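Mgp-operon protein 3 (Mycoplasma pneumoniae, PDB 6RJ1) probably takes part in host-cell adhesion together with the adhesin P1, as an extracellular, membrane-anchored and immunodominant protein of this human pathogen. Local coordinates at residues P38-V43 and A112-I117; F118-A121 and T125-F128; T930-L935 and S940-K945. One frame throughout, in Å; residues are numbered along the deposited sequence.

Contact 1 (P38-V43 and A112-I117); sequences PSYELV and ASYVLI
The Y40 hydroxyl comes up to the edge of the Y114 ring and ends on the backbone of A112. The contact reaches across an intervening strand of a mixed beta sheet: strands 40-48 and 114-121 both pair with strand 52-59, which lies between them, and E41 and Y114 form backbone hydrogen bonds to R58 and V57 of that strand. The two segments are too far apart to bond through their backbones, the Y40 and S113 CA atoms being 8.3 Å apart, and the phenol spans the gap. With CG beside the backbone N (chi1 -80°), the ring is directed at the backbone of A112. The two side chains pass at a slant without stacking, with Y40 CZ 4.1 Å from Y114 CD2. Around this pair, V31 of the short helix 30-33 packs on Y40, while K131 and K133 of strand 125-135 touch Y114. The main chain at Y40 is also held, its carbonyl taking hydrogen bonds from K375 and N12. Y40 OH donates to A112 O over 2.7 Å, from only 19° outside the carbonyl plane. The same hydroxyl oxygen lies in the plane of the Y114 ring, 3.5 Å from CE2.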
# COMPACT_ATOMS: atom_id res chain seq x y z
N PRO A 38 -0.88 2.35 -29.90
CA PRO A 38 -1.60 1.14 -29.45
C PRO A 38 -1.17 0.51 -28.13
O PRO A 38 -1.97 -0.21 -27.54
CB PRO A 38 -1.39 0.16 -30.61
CG PRO A 38 -1.14 1.01 -31.78
CD PRO A 38 -0.41 2.21 -31.29
N SER A 39 0.08 0.76 -27.67
CA SER A 39 0.59 0.22 -26.40
C SER A 39 -0.10 0.82 -25.16
O SER A 39 0.03 0.26 -24.06
CB SER A 39 2.10 0.40 -26.29
OG SER A 39 2.45 1.78 -26.27
N TYR A 40 -0.80 1.96 -25.33
CA TYR A 40 -1.51 2.59 -24.24
C TYR A 40 -2.70 1.76 -23.80
O TYR A 40 -3.36 1.12 -24.61
CB TYR A 40 -1.91 4.03 -24.56
CG TYR A 40 -0.78 5.01 -24.39
CD1 TYR A 40 -0.46 5.53 -23.14
CD2 TYR A 40 -0.03 5.44 -25.48
CE1 TYR A 40 0.59 6.43 -22.97
CE2 TYR A 40 1.01 6.35 -25.34
CZ TYR A 40 1.32 6.85 -24.08
OH TYR A 40 2.33 7.76 -23.94
N GLU A 41 -2.91 1.73 -22.49
CA GLU A 41 -3.93 0.94 -21.82
C GLU A 41 -4.67 1.84 -20.81
O GLU A 41 -4.03 2.56 -20.04
CB GLU A 41 -3.22 -0.25 -21.13
CG GLU A 41 -4.08 -1.14 -20.25
CD GLU A 41 -3.39 -1.67 -19.00
OE1 GLU A 41 -3.32 -2.91 -18.85
OE2 GLU A 41 -2.91 -0.86 -18.17
N LEU A 42 -6.02 1.80 -20.85
CA LEU A 42 -6.87 2.57 -19.94
C LEU A 42 -6.83 1.89 -18.56
O LEU A 42 -7.16 0.71 -18.45
CB LEU A 42 -8.29 2.70 -20.51
CG LEU A 42 -9.37 3.23 -19.56
CD1 LEU A 42 -9.14 4.67 -19.17
CD2 LEU A 42 -10.75 3.06 -20.16
N VAL A 43 -6.37 2.64 -17.53
CA VAL A 43 -6.17 2.17 -16.15
C VAL A 43 -7.30 2.59 -15.23
O VAL A 43 -7.70 1.81 -14.36
CB VAL A 43 -4.81 2.65 -15.55
CG1 VAL A 43 -4.37 1.75 -14.40
CG2 VAL A 43 -3.73 2.70 -16.61
N ALA A 112 5.08 8.30 -21.88
CA ALA A 112 4.66 8.74 -20.56
C ALA A 112 3.16 8.54 -20.37
O ALA A 112 2.41 8.51 -21.35
CB ALA A 112 4.99 10.22 -20.38
N SER A 113 2.72 8.41 -19.12
CA SER A 113 1.30 8.27 -18.81
C SER A 113 0.56 9.60 -19.02
O SER A 113 1.15 10.68 -18.86
CB SER A 113 1.13 7.78 -17.39
OG SER A 113 1.76 6.52 -17.23
N TYR A 114 -0.71 9.52 -19.39
CA TYR A 114 -1.53 10.70 -19.62
C TYR A 114 -2.85 10.65 -18.91
O TYR A 114 -3.41 9.58 -18.69
CB TYR A 114 -1.80 10.91 -21.13
CG TYR A 114 -0.62 11.43 -21.90
CD1 TYR A 114 -0.37 12.80 -21.99
CD2 TYR A 114 0.24 10.56 -22.58
CE1 TYR A 114 0.72 13.29 -22.71
CE2 TYR A 114 1.33 11.04 -23.29
CZ TYR A 114 1.57 12.40 -23.36
OH TYR A 114 2.66 12.86 -24.07
N VAL A 115 -3.35 11.85 -18.56
CA VAL A 115 -4.68 12.07 -18.03
C VAL A 115 -5.38 12.69 -19.24
O VAL A 115 -4.89 13.70 -19.77
CB VAL A 115 -4.71 12.99 -16.78
CG1 VAL A 115 -6.12 13.50 -16.51
CG2 VAL A 115 -4.17 12.26 -15.56
N LEU A 116 -6.44 12.04 -19.73
CA LEU A 116 -7.18 12.50 -20.90
C LEU A 116 -8.49 13.15 -20.49
O LEU A 116 -9.20 12.61 -19.63
CB LEU A 116 -7.45 11.35 -21.88
CG LEU A 116 -6.34 10.33 -22.10
CD1 LEU A 116 -6.86 9.15 -22.84
CD2 LEU A 116 -5.17 10.93 -22.84
N ILE A 117 -8.81 14.29 -21.11
CA ILE A 117 -10.04 15.04 -20.85
C ILE A 117 -10.92 14.97 -22.10
O ILE A 117 -10.46 15.25 -23.21
CB ILE A 117 -9.74 16.51 -20.43
CG1 ILE A 117 -8.68 16.60 -19.29
CG2 ILE A 117 -11.01 17.29 -20.08
CD1 ILE A 117 -9.01 15.92 -17.90

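Contact 2 (F118-A121 and T125-F128)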
# COMPACT_ATOMS: atom_id res chain seq x y z
N PHE A 118 -12.19 14.59 -21.89
CA PHE A 118 -13.19 14.47 -22.94
C PHE A 118 -14.39 15.34 -22.60
O PHE A 118 -14.72 15.50 -21.43
CB PHE A 118 -13.64 13.01 -23.09
CG PHE A 118 -12.59 12.07 -23.63
CD1 PHE A 118 -11.71 11.41 -22.77
CD2 PHE A 118 -12.51 11.80 -25.00
CE1 PHE A 118 -10.75 10.53 -23.28
CE2 PHE A 118 -11.55 10.91 -25.50
CZ PHE A 118 -10.68 10.28 -24.64
N LYS A 119 -15.03 15.90 -23.63
CA LYS A 119 -16.23 16.72 -23.48
C LYS A 119 -17.40 15.96 -24.07
O LYS A 119 -17.21 15.26 -25.08
CB LYS A 119 -16.07 18.12 -24.11
CG LYS A 119 -15.97 18.21 -25.64
CD LYS A 119 -16.10 19.66 -26.10
CE LYS A 119 -15.62 19.86 -27.52
NZ LYS A 119 -14.13 19.80 -27.63
N ALA A 120 -18.59 16.09 -23.48
CA ALA A 120 -19.78 15.42 -23.98
C ALA A 120 -20.20 15.97 -25.33
O ALA A 120 -20.00 17.16 -25.60
CB ALA A 120 -20.91 15.52 -22.97
N ALA A 121 -20.71 15.10 -26.19
CA ALA A 121 -21.19 15.43 -27.53
C ALA A 121 -22.56 14.76 -27.76
O ALA A 121 -22.91 13.85 -27.00
CB ALA A 121 -20.17 14.97 -28.56
N THR A 125 -22.10 10.66 -26.99
CA THR A 125 -20.74 10.47 -27.51
C THR A 125 -19.78 11.42 -26.80
O THR A 125 -20.22 12.34 -26.10
CB THR A 125 -20.70 10.61 -29.04
OG1 THR A 125 -21.07 11.93 -29.40
CG2 THR A 125 -21.58 9.59 -29.76
N TRP A 126 -18.47 11.19 -26.97
CA TRP A 126 -17.42 11.99 -26.34
C TRP A 126 -16.41 12.49 -27.35
O TRP A 126 -15.98 11.73 -28.22
CB TRP A 126 -16.72 11.19 -25.24
CG TRP A 126 -17.64 10.79 -24.13
CD1 TRP A 126 -18.33 9.62 -24.01
CD2 TRP A 126 -18.01 11.59 -22.99
NE1 TRP A 126 -19.09 9.63 -22.87
CE2 TRP A 126 -18.91 10.83 -22.22
CE3 TRP A 126 -17.64 12.87 -22.54
CZ2 TRP A 126 -19.46 11.30 -21.02
CZ3 TRP A 126 -18.20 13.35 -21.36
CH2 TRP A 126 -19.08 12.56 -20.61
N VAL A 127 -16.03 13.76 -27.22
CA VAL A 127 -15.05 14.44 -28.07
C VAL A 127 -13.79 14.65 -27.22
O VAL A 127 -13.92 15.04 -26.06
CB VAL A 127 -15.63 15.77 -28.63
CG1 VAL A 127 -14.56 16.65 -29.27
CG2 VAL A 127 -16.75 15.49 -29.63
N PHE A 128 -12.60 14.37 -27.78
CA PHE A 128 -11.33 14.56 -27.07
C PHE A 128 -11.01 16.05 -26.94
O PHE A 128 -11.04 16.77 -27.94
CB PHE A 128 -10.19 13.77 -27.77
CG PHE A 128 -8.80 14.01 -27.21
CD1 PHE A 128 -8.41 13.43 -26.00
CD2 PHE A 128 -7.89 14.80 -27.89
CE1 PHE A 128 -7.14 13.66 -25.48
CE2 PHE A 128 -6.61 15.03 -27.36
CZ PHE A 128 -6.24 14.45 -26.17
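Segments 118-121 and 125-128 run antiparallel, their axes at 140° and 4.4 Å apart at closest approach, with four backbone hydrogen bonds between them. The K119-V127 pair is bonded in both directions, at 2.8 Å from K119 N to V127 O and 2.9 Å from V127 N to K119 O. Near the turn the A121-T125 pair is also bonded both ways, but T125 N to A121 O is longer, at 3.3 Å. This is the closing end of a beta hairpin, where strand 114-121 folds back as strand 125-135, and T125 OG1 grips the connecting turn by a hydrogen bond to P122 O. On one face of the hairpin, F118, A120, W126 and F128 gather. F128, its CG anti to the backbone N (chi1 174°), turns a ring edge toward the face of F118 in a T-shaped stack with centroids 5.7 Å apart and planes at 70°. The benzo edge of the W126 indole lies by the K119-A120 peptide, CE3 3.5 Å from K119 C, while CZ3 also meets A120 CB at 3.8 Å and CE3 lies by F118 CB. L28 and L53 pack against both F118 and W126. On the other face the K119 side chain runs alongside V127, its NZ 3.6 Å from V127 CG1 and in a long, weak ion pair with E129, and V127 CG2 rests on A121 CB.

Contact 3 (T930-L935 and S940-K945); sequences TGILPL and SAVITK
T930 begins the pairing by giving its N-H to I943 O at 2.8 Å. Its CB packs on I943 CB, and OG1 lies against the aliphatic part of K945, whose chain crosses at about a right angle. G931 faces I943 as well: its carbonyl oxygen accepts the I943 N-H at 2.9 Å. Two residues opposite one make a classic beta bulge, and G931 takes a phi of 155°, which residues with a side chain seldom adopt. After the bulge the regular register resumes. I932 sits beside V942, the two branched side chains pointing the same way with I932 CG1 3.9 Å from V942 CG2; V890 of strand 888-896 touches I932 and Y888 touches V942. L933 makes two backbone bonds with A941, and on the same face its CD1 meets I943 CD1 at 4.0 Å. Y6 and L8 of the N-terminal strand 6-10 pack onto L933. P934 centres an inverse gamma turn with only a weak L935 N to L933 O bond, and this bend brings L935 back over the strand, CD1 3.7 Å from A941 CB. I955 of the next strand adjoins L935. The pair is the first hairpin of a four-stranded antiparallel meander, 928-933, 939-945, 952-959 and 962-965, a topology consistent with a blade of the beta propeller suggested by the protein's family.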
# COMPACT_ATOMS: atom_id res chain seq x y z
N THR A 930 -19.55 -8.45 -18.10
CA THR A 930 -19.44 -7.22 -18.91
C THR A 930 -19.62 -6.01 -17.96
O THR A 930 -18.95 -4.98 -18.11
CB THR A 930 -20.47 -7.22 -20.04
OG1 THR A 930 -20.29 -8.39 -20.83
CG2 THR A 930 -20.40 -5.99 -20.92
N GLY A 931 -20.50 -6.19 -16.99
CA GLY A 931 -20.81 -5.19 -15.97
C GLY A 931 -22.19 -5.36 -15.39
O GLY A 931 -22.95 -6.25 -15.78
N ILE A 932 -22.51 -4.49 -14.43
CA ILE A 932 -23.80 -4.46 -13.73
C ILE A 932 -24.43 -3.07 -13.86
O ILE A 932 -23.79 -2.05 -13.57
CB ILE A 932 -23.65 -4.92 -12.24
CG1 ILE A 932 -23.05 -6.34 -12.16
CG2 ILE A 932 -25.00 -4.85 -11.49
CD1 ILE A 932 -22.30 -6.63 -10.98
N LEU A 933 -25.70 -3.02 -14.30
CA LEU A 933 -26.44 -1.77 -14.48
C LEU A 933 -27.47 -1.59 -13.37
O LEU A 933 -28.38 -2.42 -13.26
CB LEU A 933 -27.18 -1.72 -15.83
CG LEU A 933 -26.41 -2.05 -17.11
CD1 LEU A 933 -27.35 -2.06 -18.29
CD2 LEU A 933 -25.29 -1.07 -17.38
N PRO A 934 -27.40 -0.50 -12.55
CA PRO A 934 -28.45 -0.29 -11.54
C PRO A 934 -29.68 0.33 -12.22
O PRO A 934 -29.80 1.55 -12.32
CB PRO A 934 -27.79 0.65 -10.52
CG PRO A 934 -26.61 1.22 -11.19
CD PRO A 934 -26.41 0.59 -12.54
N LEU A 935 -30.55 -0.55 -12.75
CA LEU A 935 -31.77 -0.19 -13.48
C LEU A 935 -32.74 0.68 -12.68
O LEU A 935 -33.45 1.50 -13.26
CB LEU A 935 -32.50 -1.44 -14.00
CG LEU A 935 -31.75 -2.35 -14.97
CD1 LEU A 935 -32.54 -3.63 -15.18
CD2 LEU A 935 -31.51 -1.67 -16.30
N SER A 940 -31.57 -4.56 -10.68
CA SER A 940 -30.25 -4.45 -11.29
C SER A 940 -30.06 -5.52 -12.36
O SER A 940 -30.60 -6.62 -12.23
CB SER A 940 -29.15 -4.53 -10.23
OG SER A 940 -29.24 -3.42 -9.36
N ALA A 941 -29.33 -5.18 -13.43
CA ALA A 941 -29.05 -6.07 -14.55
C ALA A 941 -27.58 -6.45 -14.56
O ALA A 941 -26.71 -5.60 -14.35
CB ALA A 941 -29.43 -5.42 -15.86
N VAL A 942 -27.30 -7.74 -14.78
CA VAL A 942 -25.95 -8.30 -14.80
C VAL A 942 -25.63 -8.83 -16.21
O VAL A 942 -26.19 -9.86 -16.63
CB VAL A 942 -25.79 -9.34 -13.65
CG1 VAL A 942 -24.41 -9.98 -13.64
CG2 VAL A 942 -26.11 -8.72 -12.30
N ILE A 943 -24.79 -8.09 -16.95
CA ILE A 943 -24.38 -8.40 -18.32
C ILE A 943 -23.21 -9.39 -18.30
O ILE A 943 -22.23 -9.20 -17.57
CB ILE A 943 -24.07 -7.16 -19.21
CG1 ILE A 943 -24.88 -5.87 -18.82
CG2 ILE A 943 -24.21 -7.49 -20.69
CD1 ILE A 943 -26.42 -5.87 -18.80
N THR A 944 -23.31 -10.43 -19.13
CA THR A 944 -22.38 -11.55 -19.18
C THR A 944 -22.00 -11.94 -20.63
O THR A 944 -22.80 -11.80 -21.55
CB THR A 944 -23.01 -12.69 -18.34
OG1 THR A 944 -22.41 -12.68 -17.04
CG2 THR A 944 -22.93 -14.07 -18.99
N LYS A 945 -20.77 -12.45 -20.78
CA LYS A 945 -20.17 -12.96 -22.01
C LYS A 945 -19.81 -14.44 -21.81
O LYS A 945 -19.52 -14.88 -20.69
CB LYS A 945 -18.89 -12.19 -22.34
CG LYS A 945 -19.09 -10.75 -22.81
CD LYS A 945 -17.76 -10.01 -23.00
CE LYS A 945 -17.18 -9.43 -21.72
NZ LYS A 945 -15.99 -8.58 -22.00

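Overall arrangement
Contacts 1 and 2 follow each other along strand 114-121 and belong to one mixed sheet; they touch where F128 CD1 lies 3.9 Å from I117 O. Contact 1 is buried and small, with one side-chain hydrogen bond and a little ring packing across an intervening strand. Contact 2, at the surface, joins adjacent strands and mixes backbone bonds with an aromatic cluster. Contact 3, partly buried, is likewise a hairpin with four backbone bonds, but its packing is mainly aliphatic and its register is offset by a bulge. It belongs to another sheet, its nearest atoms about 14 Å from contact 2.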